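PDB 3H04: uncharacterized protein from Staphylococcus aureus subsp. aureus, which is of unknown function but probably acts as a hydrolase of the alpha/beta-hydrolase fold, perhaps on ester bonds, as relatives of the feruloyl esterase type do. Local coordinates for residues A84-D87 with A88-Q92; E152-I155 with A156-S160; V165-I169 with A170-L174; N200-P203 with D204-K207; V223-E226 with E227-I231. One frame throughout, in Å; residues are numbered along the deposited sequence. Where two conformers were deposited one is given.

Contact 1 of 5, residues A84-D87 with A88-Q92; sequences ASFD and AIQSQ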
loop_
_atom_site.group_PDB
_atom_site.type_symbol
_atom_site.label_atom_id
_atom_site.label_comp_id
_atom_site.label_asym_id
_atom_site.label_seq_id
_atom_site.Cartn_x
_atom_site.Cartn_y
_atom_site.Cartn_z
ATOM N N ALA A 84 4.267 -6.897 12.093
ATOM C CA ALA A 84 5.400 -6.812 13.046
ATOM C C ALA A 84 5.941 -5.374 13.016
ATOM O O ALA A 84 6.215 -4.810 14.046
ATOM C CB ALA A 84 6.497 -7.804 12.722
ATOM N N SER A 85 6.004 -4.757 11.836
ATOM C CA SER A 85 6.497 -3.389 11.735
ATOM C C SER A 85 5.452 -2.434 12.306
ATOM O O SER A 85 5.775 -1.559 13.131
ATOM C CB SER A 85 6.885 -3.022 10.293
ATOM O OG SER A 85 7.884 -3.932 9.801
ATOM N N PHE A 86 4.194 -2.625 11.908
ATOM C CA PHE A 86 3.135 -1.811 12.476
ATOM C C PHE A 86 3.133 -1.823 14.006
ATOM O O PHE A 86 3.040 -0.757 14.605
ATOM C CB PHE A 86 1.740 -2.153 11.964
ATOM C CG PHE A 86 0.690 -1.214 12.509
ATOM C CD1 PHE A 86 0.578 0.076 12.009
ATOM C CD2 PHE A 86 -0.096 -1.585 13.591
ATOM C CE1 PHE A 86 -0.372 0.967 12.514
ATOM C CE2 PHE A 86 -1.045 -0.674 14.131
ATOM C CZ PHE A 86 -1.177 0.594 13.572
ATOM N N ASP A 87 3.251 -3.007 14.629
ATOM C CA ASP A 87 3.162 -3.124 16.102
ATOM C C ASP A 87 4.329 -2.507 16.808
ATOM O O ASP A 87 4.176 -1.921 17.894
ATOM C CB ASP A 87 3.015 -4.568 16.553
ATOM C CG ASP A 87 1.702 -5.174 16.122
ATOM O OD1 ASP A 87 0.762 -4.386 15.893
ATOM O OD2 ASP A 87 1.626 -6.427 15.975
ATOM N N ALA A 88 5.492 -2.629 16.203
ATOM C CA ALA A 88 6.681 -1.960 16.720
ATOM C C ALA A 88 6.485 -0.447 16.628
ATOM O O ALA A 88 6.815 0.272 17.542
ATOM C CB ALA A 88 7.915 -2.399 15.974
ATOM N N ILE A 89 5.902 0.038 15.541
ATOM C CA ILE A 89 5.626 1.487 15.420
ATOM C C ILE A 89 4.535 1.943 16.366
ATOM O O ILE A 89 4.717 2.960 17.042
ATOM C CB ILE A 89 5.278 1.903 13.945
ATOM C CG1 ILE A 89 6.457 1.601 13.027
ATOM C CG2 ILE A 89 4.861 3.431 13.865
ATOM C CD1 ILE A 89 6.028 1.189 11.531
ATOM N N GLN A 90 3.410 1.223 16.426
ATOM C CA GLN A 90 2.315 1.604 17.323
ATOM C C GLN A 90 2.775 1.693 18.792
ATOM O O GLN A 90 2.425 2.646 19.474
ATOM C CB GLN A 90 1.103 0.667 17.234
ATOM C CG GLN A 90 -0.143 1.178 18.024
ATOM C CD GLN A 90 -1.502 0.586 17.555
ATOM O OE1 GLN A 90 -1.639 -0.640 17.347
ATOM N NE2 GLN A 90 -2.521 1.459 17.421
ATOM N N SER A 91 3.570 0.730 19.277
ATOM C CA SER A 91 4.008 0.799 20.680
ATOM C C SER A 91 4.771 2.109 20.957
ATOM O O SER A 91 4.710 2.643 22.065
ATOM C CB SER A 91 4.878 -0.409 21.049
ATOM O OG SER A 91 6.046 -0.402 20.281
ATOM N N GLN A 92 5.455 2.635 19.940
ATOM C CA GLN A 92 6.218 3.886 20.041
ATOM C C GLN A 92 5.365 5.184 20.019
ATOM O O GLN A 92 5.887 6.282 20.215
ATOM C CB GLN A 92 7.191 3.893 18.876
ATOM C CG GLN A 92 8.302 4.900 18.891
ATOM C CD GLN A 92 9.352 4.506 17.871
ATOM O OE1 GLN A 92 9.207 3.485 17.209
ATOM N NE2 GLN A 92 10.406 5.304 17.735
HETATM O O HOH W 1 -0.223 -3.000 17.846
#
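F86 and Q90 stand one turn apart on helix 75-91, an alpha helix flanking the central sheet of what is evidently an alpha/beta-hydrolase fold. F86 reaches its neighbour by its ring: with CG anti to the backbone N (chi1 -176°), CE2 comes to 3.3 Å from OE1 of Q90. Ring and amide planes are inclined by 67°, and the oxygen approaches obliquely. The side chain also packs on I98 and T100 of strand 98-103 and on R117 and I119, so F86 turns this face of the helix into the core.

D87 joins the same amide through water. One water donates to D87 OD1 at 2.6 Å and also to Q90 OE1 at 2.8 Å, linking carboxylate and amide oxygen, two groups that could not bond to each other directly. D87 OD1 also has a salt bridge to R117, and Q90 NE2 bonds D118 O, so both side chains are tied to the chain beyond helix 105-116.

A88 lies on another side, its methyl against V8 of strand 4-9. Its N donates to A84 O at 3.2 Å, and its CB is 3.5 Å from that same oxygen. Two residues on, the same i to i+4 pattern gives Q90 N to F86 O at 2.7 Å. At the far end, S91 OG donates back to A88 O over 2.9 Å, coming from above the carbonyl plane.

Contact 2 of 5, residues E152-I155 with A156-S160; sequences ETMI and AQLTS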
loop_
_atom_site.group_PDB
_atom_site.type_symbol
_atom_site.label_atom_id
_atom_site.label_comp_id
_atom_site.label_asym_id
_atom_site.label_seq_id
_atom_site.Cartn_x
_atom_site.Cartn_y
_atom_site.Cartn_z
ATOM N N GLU A 152 10.196 -16.556 -19.175
ATOM C CA GLU A 152 10.298 -16.956 -17.768
ATOM C C GLU A 152 11.728 -16.979 -17.220
ATOM O O GLU A 152 11.912 -16.928 -16.006
ATOM C CB GLU A 152 9.718 -18.379 -17.575
ATOM C CG GLU A 152 8.204 -18.517 -17.673
ATOM C CD GLU A 152 7.732 -19.990 -17.567
ATOM O OE1 GLU A 152 8.069 -20.826 -18.447
ATOM O OE2 GLU A 152 7.020 -20.313 -16.594
ATOM N N THR A 153 12.725 -17.126 -18.088
ATOM C CA THR A 153 14.113 -17.088 -17.617
ATOM C C THR A 153 14.457 -15.644 -17.349
ATOM O O THR A 153 15.000 -15.345 -16.309
ATOM C CB THR A 153 15.128 -17.654 -18.593
ATOM O OG1 THR A 153 14.963 -19.065 -18.659
ATOM C CG2 THR A 153 16.580 -17.340 -18.138
ATOM N N MET A 154 14.145 -14.789 -18.333
ATOM C CA MET A 154 14.282 -13.337 -18.230
ATOM C C MET A 154 13.725 -12.910 -16.877
ATOM O O MET A 154 14.418 -12.264 -16.108
ATOM C CB MET A 154 13.539 -12.654 -19.404
ATOM C CG MET A 154 14.113 -11.325 -19.929
ATOM S SD MET A 154 13.227 -9.914 -19.249
ATOM C CE MET A 154 13.209 -10.453 -17.555
ATOM N N ILE A 155 12.497 -13.327 -16.565
ATOM C CA ILE A 155 11.831 -12.940 -15.306
ATOM C C ILE A 155 12.457 -13.585 -14.075
ATOM O O ILE A 155 12.637 -12.916 -13.053
ATOM C CB ILE A 155 10.292 -13.192 -15.353
ATOM C CG1 ILE A 155 9.667 -12.550 -16.619
ATOM C CG2 ILE A 155 9.602 -12.704 -14.101
ATOM C CD1 ILE A 155 9.972 -11.087 -16.823
ATOM N N ALA A 156 12.881 -14.850 -14.172
ATOM C CA ALA A 156 13.470 -15.498 -13.009
ATOM C C ALA A 156 14.789 -14.818 -12.650
ATOM O O ALA A 156 15.165 -14.735 -11.487
ATOM C CB ALA A 156 13.682 -16.953 -13.272
ATOM N N GLN A 157 15.497 -14.302 -13.640
ATOM C CA GLN A 157 16.769 -13.643 -13.341
ATOM C C GLN A 157 16.600 -12.225 -12.790
ATOM O O GLN A 157 17.593 -11.554 -12.503
ATOM C CB GLN A 157 17.704 -13.683 -14.564
ATOM C CG GLN A 157 18.123 -15.112 -14.982
ATOM C CD GLN A 157 18.719 -15.953 -13.819
ATOM O OE1 GLN A 157 18.171 -17.000 -13.448
ATOM N NE2 GLN A 157 19.814 -15.472 -13.227
ATOM N N LEU A 158 15.355 -11.760 -12.629
ATOM C CA LEU A 158 15.113 -10.478 -11.971
ATOM C C LEU A 158 14.789 -10.649 -10.497
ATOM O O LEU A 158 14.657 -9.665 -9.756
ATOM C CB LEU A 158 14.025 -9.731 -12.704
ATOM C CG LEU A 158 14.399 -9.272 -14.102
ATOM C CD1 LEU A 158 13.199 -8.634 -14.831
ATOM C CD2 LEU A 158 15.657 -8.323 -14.016
ATOM N N THR A 159 14.683 -11.913 -10.069
ATOM C CA THR A 159 14.491 -12.247 -8.690
ATOM C C THR A 159 15.796 -12.419 -7.954
ATOM O O THR A 159 16.908 -12.540 -8.533
ATOM C CB THR A 159 13.610 -13.529 -8.501
ATOM O OG1 THR A 159 14.316 -14.665 -8.973
ATOM C CG2 THR A 159 12.310 -13.398 -9.243
ATOM N N SER A 160 15.655 -12.457 -6.642
ATOM C CA SER A 160 16.782 -12.495 -5.766
ATOM C C SER A 160 16.882 -13.902 -5.179
ATOM O O SER A 160 15.863 -14.568 -4.997
ATOM C CB SER A 160 16.595 -11.446 -4.655
ATOM O OG SER A 160 17.642 -11.542 -3.709
#
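E152 O and T153 O take the amide hydrogens of A156 and Q157, each at 2.9 Å, and these two bonds close the last regular turn of a short helix. Q157 N makes a second, weak bond to M154 O. One step further on, L158 N turns to I155 O at 3.0 Å, three residues back instead of four, which marks the helix giving way.

What follows is a type I beta turn from A156 to T159, in the segment between strands 121-125 and 212-217 where alpha/beta hydrolases commonly carry their cap. A156 O is gripped twice by T159, by its N at 3.2 Å and by its OG1 at 2.7 Å. The hydroxyl can return to that carbonyl because chi1 of 68° sets it between the backbone N and carbonyl carbon.

Among the apolar contacts, T153 and Q157 run alongside each other, with T153 CG2 4.2 Å from Q157 CG. M154 is bent at chi2 and chi3, which brings its CE toward the isobutyl group of L158; as M154 has two conformers, the details of that approach are doubtful. I155 packs on I150 and Y178, while L158 rests on L174 and T159 on I175 of helix 173-182.

Contact 3 of 5, residues V165-I169 with A170-L174; sequences VQDQI and AQRFL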
loop_
_atom_site.group_PDB
_atom_site.type_symbol
_atom_site.label_atom_id
_atom_site.label_comp_id
_atom_site.label_asym_id
_atom_site.label_seq_id
_atom_site.Cartn_x
_atom_site.Cartn_y
_atom_site.Cartn_z
ATOM N N VAL A 165 13.629 -6.259 0.719
ATOM C CA VAL A 165 12.557 -5.312 1.030
ATOM C C VAL A 165 12.471 -4.157 0.036
ATOM O O VAL A 165 11.594 -3.326 0.159
ATOM C CB VAL A 165 12.637 -4.728 2.465
ATOM C CG1 VAL A 165 12.691 -5.835 3.485
ATOM C CG2 VAL A 165 13.860 -3.803 2.608
ATOM N N GLN A 166 13.344 -4.147 -0.952
ATOM C CA GLN A 166 13.301 -3.178 -2.003
ATOM C C GLN A 166 13.992 -3.766 -3.242
ATOM O O GLN A 166 14.729 -4.756 -3.155
ATOM C CB GLN A 166 13.944 -1.858 -1.563
ATOM C CG GLN A 166 15.451 -1.980 -1.309
ATOM C CD GLN A 166 16.115 -0.644 -0.992
ATOM O OE1 GLN A 166 15.742 0.394 -1.510
ATOM N NE2 GLN A 166 17.103 -0.682 -0.145
ATOM N N ASP A 167 13.730 -3.171 -4.386
ATOM C CA ASP A 167 14.326 -3.649 -5.635
ATOM C C ASP A 167 15.821 -3.773 -5.465
ATOM O O ASP A 167 16.495 -2.832 -4.981
ATOM C CB ASP A 167 14.058 -2.686 -6.831
ATOM C CG ASP A 167 12.606 -2.492 -7.129
ATOM O OD1 ASP A 167 11.764 -3.255 -6.626
ATOM O OD2 ASP A 167 12.287 -1.495 -7.812
ATOM N N GLN A 168 16.346 -4.937 -5.847
ATOM C CA GLN A 168 17.791 -5.193 -5.900
ATOM C C GLN A 168 18.390 -4.940 -7.294
ATOM O O GLN A 168 19.622 -4.919 -7.477
ATOM C CB GLN A 168 18.099 -6.622 -5.365
ATOM C CG GLN A 168 18.080 -7.779 -6.359
ATOM C CD GLN A 168 16.713 -8.095 -6.908
ATOM O OE1 GLN A 168 15.669 -7.576 -6.444
ATOM N NE2 GLN A 168 16.698 -8.967 -7.924
ATOM N N ILE A 169 17.520 -4.820 -8.288
ATOM C CA ILE A 169 17.875 -4.528 -9.668
ATOM C C ILE A 169 16.823 -3.575 -10.210
ATOM O O ILE A 169 15.644 -3.715 -9.912
ATOM C CB ILE A 169 17.957 -5.841 -10.497
ATOM C CG1 ILE A 169 18.603 -5.625 -11.886
ATOM C CG2 ILE A 169 16.598 -6.552 -10.601
ATOM C CD1 ILE A 169 20.085 -5.406 -11.896
ATOM N N ALA A 170 17.269 -2.613 -11.003
ATOM C CA ALA A 170 16.407 -1.580 -11.524
ATOM C C ALA A 170 15.177 -2.156 -12.184
ATOM O O ALA A 170 14.111 -1.582 -11.994
ATOM C CB ALA A 170 17.159 -0.657 -12.500
ATOM N N GLN A 171 15.273 -3.276 -12.930
ATOM C CA GLN A 171 14.102 -3.695 -13.710
ATOM C C GLN A 171 13.211 -4.783 -13.095
ATOM O O GLN A 171 12.446 -5.460 -13.740
ATOM C CB GLN A 171 14.488 -4.024 -15.138
ATOM C CG GLN A 171 15.307 -5.153 -15.321
ATOM C CD GLN A 171 16.801 -4.865 -15.170
ATOM O OE1 GLN A 171 17.238 -3.971 -14.440
ATOM N NE2 GLN A 171 17.584 -5.694 -15.792
ATOM N N ARG A 172 13.264 -4.871 -11.793
ATOM C CA ARG A 172 12.526 -5.855 -11.085
ATOM C C ARG A 172 11.038 -5.702 -11.389
ATOM O O ARG A 172 10.312 -6.698 -11.387
ATOM C CB ARG A 172 12.783 -5.683 -9.574
ATOM C CG ARG A 172 12.063 -6.704 -8.751
ATOM C CD ARG A 172 12.500 -6.616 -7.336
ATOM N NE ARG A 172 11.661 -7.495 -6.589
ATOM C CZ ARG A 172 12.003 -8.673 -6.114
ATOM N NH1 ARG A 172 13.252 -9.136 -6.221
ATOM N NH2 ARG A 172 11.057 -9.385 -5.509
ATOM N N PHE A 173 10.595 -4.484 -11.655
ATOM C CA PHE A 173 9.170 -4.270 -11.938
ATOM C C PHE A 173 8.584 -5.107 -13.082
ATOM O O PHE A 173 7.361 -5.356 -13.107
ATOM C CB PHE A 173 8.887 -2.800 -12.116
ATOM C CG PHE A 173 9.054 -2.340 -13.457
ATOM C CD1 PHE A 173 8.013 -2.475 -14.337
ATOM C CD2 PHE A 173 10.253 -1.808 -13.889
ATOM C CE1 PHE A 173 8.109 -2.101 -15.569
ATOM C CE2 PHE A 173 10.332 -1.385 -15.217
ATOM C CZ PHE A 173 9.254 -1.549 -16.043
ATOM N N LEU A 174 9.441 -5.626 -13.972
ATOM C CA LEU A 174 8.954 -6.499 -15.040
ATOM C C LEU A 174 8.376 -7.788 -14.515
ATOM O O LEU A 174 7.588 -8.397 -15.206
ATOM C CB LEU A 174 10.062 -6.820 -16.042
ATOM C CG LEU A 174 10.495 -5.642 -16.906
ATOM C CD1 LEU A 174 11.795 -6.015 -17.662
ATOM C CD2 LEU A 174 9.382 -5.178 -17.864
HETATM O O HOH W 2 11.746 -2.174 -10.517
#
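R172 reaches back across Q168 and D167 at the entry to helix 173-182, in the probable cap region of this alpha/beta-hydrolase fold. Its chain is stretched out from CB to NE, with CG anti to the backbone N (chi1 -179°), which carries the guanidinium across the preceding loop. NH1 donates to Q168 OE1 at 2.9 Å. The amide plane is turned 77° from the guanidinium, and its oxygen comes in at the edge.

Q168 gets there by folding: CG takes the cramped place between the backbone N and carbonyl carbon, and a bend at chi2 swings the amide to R172. Its NE2 bonds L158 O. D167 crosses R172 at a slant, OD1 lying 3.5 Å from the arginine CD; OD1 and NE are 4.2 Å apart, too far for a salt bridge. Each has a firmer partner elsewhere: D167 OD1 takes the N-H of G43, and R172 bonds M41 O through NE and bridges to E72 through NH2. The loops after strands 30-35 and 60-65 are thereby held against this one.

I169 keeps the turn itself together, its O receiving R172 N at 3.2 Å, while its CG1 comes within 3.3 Å of Q171 OE1. A water beside D167 donates to its OD2 at 2.8 Å and to A170 O at 2.9 Å, and accepts from F173 N at 2.8 Å.

Contact 4 of 5, residues N200-P203 with D204-K207; sequences NIAP and DELK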
loop_
_atom_site.group_PDB
_atom_site.type_symbol
_atom_site.label_atom_id
_atom_site.label_comp_id
_atom_site.label_asym_id
_atom_site.label_seq_id
_atom_site.Cartn_x
_atom_site.Cartn_y
_atom_site.Cartn_z
ATOM N N ASN A 200 -9.325 -10.978 2.170
ATOM C CA ASN A 200 -10.499 -10.392 1.531
ATOM C C ASN A 200 -11.369 -9.816 2.641
ATOM O O ASN A 200 -11.975 -10.582 3.438
ATOM C CB ASN A 200 -11.234 -11.463 0.745
ATOM C CG ASN A 200 -10.349 -12.082 -0.262
ATOM O OD1 ASN A 200 -9.789 -13.183 -0.049
ATOM N ND2 ASN A 200 -10.086 -11.337 -1.329
ATOM N N ILE A 201 -11.430 -8.490 2.734
ATOM C CA ILE A 201 -12.106 -7.869 3.892
ATOM C C ILE A 201 -13.609 -8.001 3.720
ATOM O O ILE A 201 -14.174 -7.462 2.757
ATOM C CB ILE A 201 -11.676 -6.404 4.106
ATOM C CG1 ILE A 201 -10.189 -6.307 4.338
ATOM C CG2 ILE A 201 -12.353 -5.794 5.339
ATOM C CD1 ILE A 201 -9.702 -4.843 4.451
ATOM N N ALA A 202 -14.262 -8.746 4.624
ATOM C CA ALA A 202 -15.691 -9.029 4.516
ATOM C C ALA A 202 -16.552 -7.763 4.682
ATOM O O ALA A 202 -16.117 -6.803 5.316
ATOM C CB ALA A 202 -16.134 -10.091 5.561
ATOM N N PRO A 203 -17.789 -7.775 4.141
ATOM C CA PRO A 203 -18.676 -6.605 4.307
ATOM C C PRO A 203 -18.859 -6.146 5.766
ATOM O O PRO A 203 -18.841 -4.935 6.032
ATOM C CB PRO A 203 -19.996 -7.106 3.739
ATOM C CG PRO A 203 -19.588 -8.023 2.668
ATOM C CD PRO A 203 -18.443 -8.797 3.292
ATOM N N ASP A 204 -19.017 -7.108 6.684
ATOM C CA ASP A 204 -19.233 -6.808 8.106
ATOM C C ASP A 204 -18.008 -6.193 8.769
ATOM O O ASP A 204 -18.136 -5.444 9.732
ATOM C CB ASP A 204 -19.664 -8.055 8.877
ATOM C CG ASP A 204 -21.164 -8.318 8.785
ATOM O OD1 ASP A 204 -21.887 -7.479 8.183
ATOM O OD2 ASP A 204 -21.628 -9.342 9.357
ATOM N N GLU A 205 -16.831 -6.507 8.225
ATOM C CA GLU A 205 -15.572 -5.949 8.629
ATOM C C GLU A 205 -15.356 -4.554 8.027
ATOM O O GLU A 205 -14.933 -3.647 8.752
ATOM C CB GLU A 205 -14.434 -6.901 8.197
ATOM C CG GLU A 205 -14.536 -8.275 8.836
ATOM C CD GLU A 205 -13.726 -8.374 10.112
ATOM O OE1 GLU A 205 -13.742 -7.397 10.921
ATOM O OE2 GLU A 205 -13.048 -9.434 10.295
ATOM N N LEU A 206 -15.712 -4.368 6.754
ATOM C CA LEU A 206 -15.647 -3.040 6.122
ATOM C C LEU A 206 -16.521 -2.014 6.880
ATOM O O LEU A 206 -16.141 -0.851 7.092
ATOM C CB LEU A 206 -16.100 -3.126 4.664
ATOM C CG LEU A 206 -15.107 -3.732 3.678
ATOM C CD1 LEU A 206 -15.778 -3.872 2.318
ATOM C CD2 LEU A 206 -13.859 -2.831 3.612
ATOM N N LYS A 207 -17.706 -2.483 7.285
ATOM C CA LYS A 207 -18.670 -1.689 8.043
ATOM C C LYS A 207 -18.131 -1.136 9.354
ATOM O O LYS A 207 -18.659 -0.178 9.892
ATOM C CB LYS A 207 -19.879 -2.542 8.390
ATOM C CG LYS A 207 -20.847 -2.765 7.270
ATOM C CD LYS A 207 -22.181 -3.334 7.822
ATOM C CE LYS A 207 -22.960 -2.375 8.684
ATOM N NZ LYS A 207 -24.352 -2.911 8.919
#
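I201 crosses both E205 and L206 at about a right angle, meeting them with one methyl. Its CG2 is 3.7 Å from E205 CB and 3.7 Å from L206 CD2, so the beta branch touches the two helix side chains while the longer branch, CG1 and CD1, goes elsewhere. CG2 is anti to the backbone N and CG1 lies beside it (chi1 -59°), which separates the two. The group is buried against L111, L112 and R115 of helix 105-116, the helix that follows the apparent nucleophile elbow.

Behind these side chains lies the start of the short helix 203-206, with A202 at the N-cap and P203 in the first turn, where the backbone N has no helical carbonyl to bond and proline's lack of an N-H costs nothing. A202 O receives L206 N at 2.9 Å and a weak bond from E205 N at 3.0 Å.

E205 meets the apolar patch with its aliphatic root. Its CG passes 4.1 Å from the methyl CB of A202, and the bend at chi2 (-93°) then takes the carboxylate away from the loop; the side chain also touches R115. L206 CG lies 3.6 Å from the carbonyl oxygen of A202, and the residue packs against H234, as P203 does. P203 O takes K207 N at 3.0 Å. K207 also lays the start of its side chain near that oxygen, CG lying 3.2 Å from P203 O, before its amine end leads off from the loop.

Contact 5 of 5, residues V223-E226 with E227-I231; sequences VPVE and ESEHI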
loop_
_atom_site.group_PDB
_atom_site.type_symbol
_atom_site.label_atom_id
_atom_site.label_comp_id
_atom_site.label_asym_id
_atom_site.label_seq_id
_atom_site.Cartn_x
_atom_site.Cartn_y
_atom_site.Cartn_z
ATOM N N VAL A 223 -5.686 -1.197 -11.163
ATOM C CA VAL A 223 -6.641 -1.526 -10.126
ATOM C C VAL A 223 -7.960 -0.865 -10.550
ATOM O O VAL A 223 -8.053 0.332 -10.568
ATOM C CB VAL A 223 -6.290 -0.925 -8.752
ATOM C CG1 VAL A 223 -7.401 -1.248 -7.739
ATOM C CG2 VAL A 223 -4.973 -1.436 -8.270
ATOM N N PRO A 224 -8.940 -1.637 -10.923
ATOM C CA PRO A 224 -10.172 -0.994 -11.356
ATOM C C PRO A 224 -10.791 -0.055 -10.275
ATOM O O PRO A 224 -10.772 -0.378 -9.094
ATOM C CB PRO A 224 -11.116 -2.175 -11.574
ATOM C CG PRO A 224 -10.303 -3.313 -11.715
ATOM C CD PRO A 224 -9.046 -3.105 -10.926
ATOM N N VAL A 225 -11.355 1.079 -10.696
ATOM C CA VAL A 225 -12.011 2.000 -9.755
ATOM C C VAL A 225 -13.167 1.331 -8.984
ATOM O O VAL A 225 -13.496 1.719 -7.874
ATOM C CB VAL A 225 -12.506 3.301 -10.497
ATOM C CG1 VAL A 225 -13.673 2.981 -11.438
ATOM C CG2 VAL A 225 -12.865 4.365 -9.459
ATOM N N GLU A 226 -13.774 0.304 -9.565
ATOM C CA GLU A 226 -14.726 -0.511 -8.793
ATOM C C GLU A 226 -14.229 -1.056 -7.452
ATOM O O GLU A 226 -15.055 -1.316 -6.548
ATOM C CB GLU A 226 -15.348 -1.645 -9.647
ATOM C CG GLU A 226 -16.216 -1.125 -10.772
ATOM C CD GLU A 226 -15.451 -0.873 -12.119
ATOM O OE1 GLU A 226 -14.206 -0.722 -12.162
ATOM O OE2 GLU A 226 -16.130 -0.824 -13.160
ATOM N N GLU A 227 -12.909 -1.224 -7.274
ATOM C CA GLU A 227 -12.398 -1.678 -5.970
ATOM C C GLU A 227 -12.629 -0.618 -4.884
ATOM O O GLU A 227 -12.939 -0.950 -3.720
ATOM C CB GLU A 227 -10.920 -2.061 -6.035
ATOM C CG GLU A 227 -10.646 -3.297 -6.923
ATOM C CD GLU A 227 -11.503 -4.518 -6.475
ATOM O OE1 GLU A 227 -11.623 -4.763 -5.240
ATOM O OE2 GLU A 227 -12.074 -5.219 -7.344
ATOM N N SER A 228 -12.523 0.640 -5.274
ATOM C CA SER A 228 -12.831 1.743 -4.363
ATOM C C SER A 228 -14.335 1.878 -4.145
ATOM O O SER A 228 -14.772 2.099 -2.991
ATOM C CB SER A 228 -12.277 3.061 -4.890
ATOM O OG SER A 228 -10.873 3.185 -4.686
ATOM N N GLU A 229 -15.122 1.740 -5.231
ATOM C CA GLU A 229 -16.609 1.764 -5.117
ATOM C C GLU A 229 -17.062 0.658 -4.169
ATOM O O GLU A 229 -17.915 0.884 -3.318
ATOM C CB GLU A 229 -17.294 1.624 -6.481
ATOM C CG GLU A 229 -16.970 2.732 -7.466
ATOM C CD GLU A 229 -17.396 2.447 -8.922
ATOM O OE1 GLU A 229 -17.917 1.349 -9.245
ATOM O OE2 GLU A 229 -17.198 3.367 -9.732
ATOM N N HIS A 230 -16.431 -0.511 -4.246
ATOM C CA HIS A 230 -16.738 -1.621 -3.315
ATOM C C HIS A 230 -16.555 -1.224 -1.832
ATOM O O HIS A 230 -17.397 -1.556 -0.976
ATOM C CB HIS A 230 -15.887 -2.861 -3.597
ATOM C CG HIS A 230 -16.104 -3.984 -2.619
ATOM N ND1 HIS A 230 -17.299 -4.652 -2.510
ATOM C CD2 HIS A 230 -15.277 -4.549 -1.704
ATOM C CE1 HIS A 230 -17.211 -5.570 -1.565
ATOM N NE2 HIS A 230 -15.989 -5.541 -1.072
ATOM N N ILE A 231 -15.470 -0.516 -1.537
ATOM C CA ILE A 231 -15.205 -0.092 -0.166
ATOM C C ILE A 231 -16.286 0.918 0.266
ATOM O O ILE A 231 -16.912 0.767 1.325
ATOM C CB ILE A 231 -13.783 0.483 -0.066
ATOM C CG1 ILE A 231 -12.780 -0.661 -0.219
ATOM C CG2 ILE A 231 -13.562 1.132 1.266
ATOM C CD1 ILE A 231 -11.429 -0.233 -0.608
#
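V225 O is gripped by two amides as helix 226-232 begins: E229 N at 3.1 Å, and S228 N through a weak bond at 3.0 Å. This is the opening turn of the helix after strand 212-217 in the alpha/beta-hydrolase fold. P224 O leads into it, taking E227 N at 2.9 Å, and E226 O carries it on to H230 N at 2.8 Å.

Three glutamates leave this turn in different ways. E227 CG lies 3.9 Å from V223 CG1, and a bend at chi2 then turns the buried carboxylate to a salt bridge with R130. V223 itself lies against H248, and its N bonds D220, both members of a probable Ser-His-Asp triad. S228 OG bonds H216, which also holds V223 O.

E226 and E229 extend in the same direction next to each other, with carboxylate planes 60° apart. Their nearest oxygens, E226 OE2 and E229 OE1, are 4.8 Å apart; the salt bridge of E229 OE2 to R242 would ease the like charges. The aliphatic part of E226 makes the contact, its CG 3.4 Å from E229 OE1.

Every contact is local to one unbroken run of chain, so all five follow in series, with no nesting or crossing. Contact 1 comes first, near the end of helix 75-91, tying it to strands 15-21 and 98-103. Contacts 2 and 3 come between strands 121-125 and 212-217: contact 2 ends helix 152-156, contact 3 starts helix 173-182, and the two touch where L158 packs on Q171. Contact 4 opens helix 203-206 and contact 5 helix 226-232; they touch through L206 CD1 and H230 NE2. Contacts 1 and 5 lie on opposite sides of the chain's centre, about 29 Å apart between centres.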